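Local atomic coordinates of CheC, inhibitor of MCP methylation / FliN fusion protein (Thermotoga maritima, PDB entry 4HYN), a protein that belongs to the CheC phosphatase family and, as the flagellar rotor protein FliY, probably dephosphorylates the chemotaxis response regulator CheY. Residues K190-E193 / Y194-K198. Numbering follows the deposited sequence.
Sequences KMYE and YFTKK
Two interleaved i to i+4 side-chain pairs, Lys190 with Tyr194 and Tyr192 with Thr196, run along the C-terminal helix 185-200. Lys190 NZ stands over one face of the Tyr194 ring in a cation-pi contact, 3.5 Å from the ring centroid and shifted toward the CE1 rim. Bends at chi2 and chi3 (-59° and 109°) curl the lysine chain back over the ring, and CD also touches CE1. Lys190 NZ also forms a salt bridge with Glu193 OE1 at 3.2 Å and is thus held between a carboxylate and an aromatic face, which would be expected to favour its positive charge.

In the second pair, the methyl CG2 of Thr196 lies over a face of the Tyr192 ring, 3.4 Å from the centroid, as a CH-pi contact displaced toward the CZ side of the ring. With chi1 at 48°, the threonine hydroxyl sits between its own backbone N and carbonyl carbon and turns back to the preceding turn, where Thr196 OG1 donates to Tyr192 O at 2.8 Å. Thr196 N gives Tyr192 O the regular helical bond, also 2.8 Å long, and the two donors arrive from opposite faces of the carbonyl plane. Next to it, Phe195 N bonds to Met191 O at 2.9 Å, whereas the Tyr194 N to Lys190 O and Lys197 N to Glu193 O bonds of the helix are weak.

Selenomethionine Met191 and Phe195 turn toward the two long helices, 6-30 and 103-128: both touch Met11 of helix 6-30, while Leu124 and Leu128 of helix 103-128 meet Met191 and Phe195 respectively. Tyr194 packs on Leu128 and Ile130, and its OH makes a weak hydrogen bond to Gly68 O, in the turn joining strands 57-66 and 71-78.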
ATOM      1  N   LYS A 190     -11.747   0.830  12.750  1.00 18.27           N
ATOM      2  CA  LYS A 190     -12.922   0.252  12.114  1.00 19.16           C
ATOM      3  C   LYS A 190     -12.635  -1.208  11.737  1.00 18.25           C
ATOM      4  O   LYS A 190     -13.472  -2.081  11.950  1.00 16.73           O
ATOM      5  CB  LYS A 190     -13.299   1.063  10.875  1.00 20.06           C
ATOM      6  CG  LYS A 190     -14.785   1.273  10.677  1.00 25.49           C
ATOM      7  CD  LYS A 190     -15.536  -0.042  10.555  1.00 30.28           C
ATOM      8  CE  LYS A 190     -16.375  -0.302  11.797  1.00 33.94           C
ATOM      9  NZ  LYS A 190     -16.814  -1.724  11.923  1.00 37.29           N
HETATM   10  N   MSE A 191     -11.453  -1.462  11.179  1.00 18.19           N
HETATM   11  CA  MSE A 191     -11.053  -2.816  10.807  1.00 19.68           C
HETATM   12  C   MSE A 191     -10.920  -3.683  12.059  1.00 18.72           C
HETATM   13  O   MSE A 191     -11.185  -4.874  12.019  1.00 18.59           O
HETATM   14  CB  MSE A 191      -9.714  -2.808  10.068  1.00 23.20           C
HETATM   15  CG  MSE A 191      -9.722  -2.144   8.706  1.00 28.25           C
HETATM   16 SE   MSE A 191      -7.914  -2.067   7.988  1.00 37.47          SE
HETATM   17  CE  MSE A 191      -7.527  -3.955   8.055  1.00 36.55           C
ATOM     18  N   TYR A 192     -10.524  -3.070  13.171  1.00 18.63           N
ATOM     19  CA  TYR A 192     -10.367  -3.786  14.425  1.00 17.75           C
ATOM     20  C   TYR A 192     -11.709  -4.239  14.991  1.00 19.49           C
ATOM     21  O   TYR A 192     -11.781  -5.284  15.632  1.00 21.06           O
ATOM     22  CB  TYR A 192      -9.613  -2.935  15.451  1.00 17.50           C
ATOM     23  CG  TYR A 192      -9.091  -3.741  16.614  1.00 18.73           C
ATOM     24  CD1 TYR A 192      -8.166  -4.772  16.413  1.00 20.30           C
ATOM     25  CD2 TYR A 192      -9.553  -3.513  17.913  1.00 20.97           C
ATOM     26  CE1 TYR A 192      -7.717  -5.563  17.473  1.00 19.19           C
ATOM     27  CE2 TYR A 192      -9.107  -4.299  18.985  1.00 21.39           C
ATOM     28  CZ  TYR A 192      -8.192  -5.325  18.753  1.00 22.43           C
ATOM     29  OH  TYR A 192      -7.779  -6.136  19.795  1.00 26.35           O
ATOM     30  N   GLU A 193     -12.767  -3.459  14.771  1.00 20.75           N
ATOM     31  CA  GLU A 193     -14.095  -3.828  15.259  1.00 21.57           C
ATOM     32  C   GLU A 193     -14.563  -5.087  14.546  1.00 21.00           C
ATOM     33  O   GLU A 193     -15.142  -5.971  15.162  1.00 22.64           O
ATOM     34  CB  GLU A 193     -15.103  -2.700  15.031  1.00 24.92           C
ATOM     35  CG  GLU A 193     -14.929  -1.502  15.950  1.00 29.89           C
ATOM     36  CD  GLU A 193     -15.702  -0.267  15.486  1.00 34.02           C
ATOM     37  OE1 GLU A 193     -16.790  -0.411  14.874  1.00 34.19           O
ATOM     38  OE2 GLU A 193     -15.212   0.857  15.738  1.00 36.16           O
ATOM     39  N   TYR A 194     -14.311  -5.161  13.243  1.00 20.13           N
ATOM     40  CA  TYR A 194     -14.688  -6.329  12.451  1.00 19.10           C
ATOM     41  C   TYR A 194     -13.808  -7.522  12.820  1.00 18.31           C
ATOM     42  O   TYR A 194     -14.269  -8.665  12.879  1.00 18.11           O
ATOM     43  CB  TYR A 194     -14.500  -6.048  10.963  1.00 18.93           C
ATOM     44  CG  TYR A 194     -15.577  -5.216  10.321  1.00 22.09           C
ATOM     45  CD1 TYR A 194     -15.260  -4.023   9.669  1.00 23.21           C
ATOM     46  CD2 TYR A 194     -16.907  -5.633  10.328  1.00 23.11           C
ATOM     47  CE1 TYR A 194     -16.234  -3.265   9.037  1.00 23.60           C
ATOM     48  CE2 TYR A 194     -17.894  -4.878   9.698  1.00 25.47           C
ATOM     49  CZ  TYR A 194     -17.546  -3.692   9.054  1.00 25.71           C
ATOM     50  OH  TYR A 194     -18.507  -2.925   8.440  1.00 26.26           O
ATOM     51  N   PHE A 195     -12.528  -7.233  13.032  1.00 16.79           N
ATOM     52  CA  PHE A 195     -11.524  -8.228  13.370  1.00 16.23           C
ATOM     53  C   PHE A 195     -11.734  -8.885  14.735  1.00 18.00           C
ATOM     54  O   PHE A 195     -11.644 -10.105  14.858  1.00 16.64           O
ATOM     55  CB  PHE A 195     -10.148  -7.578  13.318  1.00 13.08           C
ATOM     56  CG  PHE A 195      -9.007  -8.545  13.430  1.00 12.02           C
ATOM     57  CD1 PHE A 195      -8.588  -9.272  12.320  1.00  9.37           C
ATOM     58  CD2 PHE A 195      -8.299  -8.666  14.623  1.00 10.13           C
ATOM     59  CE1 PHE A 195      -7.484 -10.102  12.391  1.00 11.69           C
ATOM     60  CE2 PHE A 195      -7.191  -9.495  14.711  1.00 11.03           C
ATOM     61  CZ  PHE A 195      -6.776 -10.217  13.589  1.00 14.25           C
ATOM     62  N   THR A 196     -12.001  -8.083  15.760  1.00 19.47           N
ATOM     63  CA  THR A 196     -12.192  -8.641  17.092  1.00 22.26           C
ATOM     64  C   THR A 196     -13.461  -9.449  17.244  1.00 22.67           C
ATOM     65  O   THR A 196     -13.487 -10.422  18.002  1.00 21.76           O
ATOM     66  CB  THR A 196     -12.101  -7.582  18.194  1.00 21.78           C
ATOM     67  OG1 THR A 196     -12.912  -6.453  17.855  1.00 23.43           O
ATOM     68  CG2 THR A 196     -10.676  -7.150  18.351  1.00 21.93           C
ATOM     69  N   LYS A 197     -14.493  -9.071  16.495  1.00 24.25           N
ATOM     70  CA  LYS A 197     -15.760  -9.787  16.538  1.00 27.74           C
ATOM     71  C   LYS A 197     -15.580 -11.258  16.157  1.00 28.33           C
ATOM     72  O   LYS A 197     -16.189 -12.133  16.777  1.00 28.43           O
ATOM     73  CB  LYS A 197     -16.794  -9.142  15.619  1.00 31.10           C
ATOM     74  CG  LYS A 197     -18.139  -9.863  15.612  1.00 36.42           C
ATOM     75  CD  LYS A 197     -19.043  -9.311  14.531  1.00 40.91           C
ATOM     76  CE  LYS A 197     -20.349 -10.080  14.437  1.00 44.91           C
ATOM     77  NZ  LYS A 197     -21.232  -9.524  13.362  1.00 47.61           N
ATOM     78  N   LYS A 198     -14.754 -11.541  15.151  1.00 27.96           N
ATOM     79  CA  LYS A 198     -14.561 -12.930  14.785  1.00 30.70           C
ATOM     80  C   LYS A 198     -13.388 -13.652  15.448  1.00 32.31           C
ATOM     81  O   LYS A 198     -13.193 -14.850  15.234  1.00 32.76           O
ATOM     82  CB  LYS A 198     -14.640 -13.166  13.270  1.00 30.76           C
ATOM     83  CG  LYS A 198     -13.652 -12.447  12.415  1.00 31.95           C
ATOM     84  CD  LYS A 198     -13.474 -13.193  11.091  1.00 32.30           C
ATOM     85  CE  LYS A 198     -14.765 -13.319  10.297  1.00 29.74           C
ATOM     86  NZ  LYS A 198     -14.508 -13.987   8.983  1.00 28.98           N
TER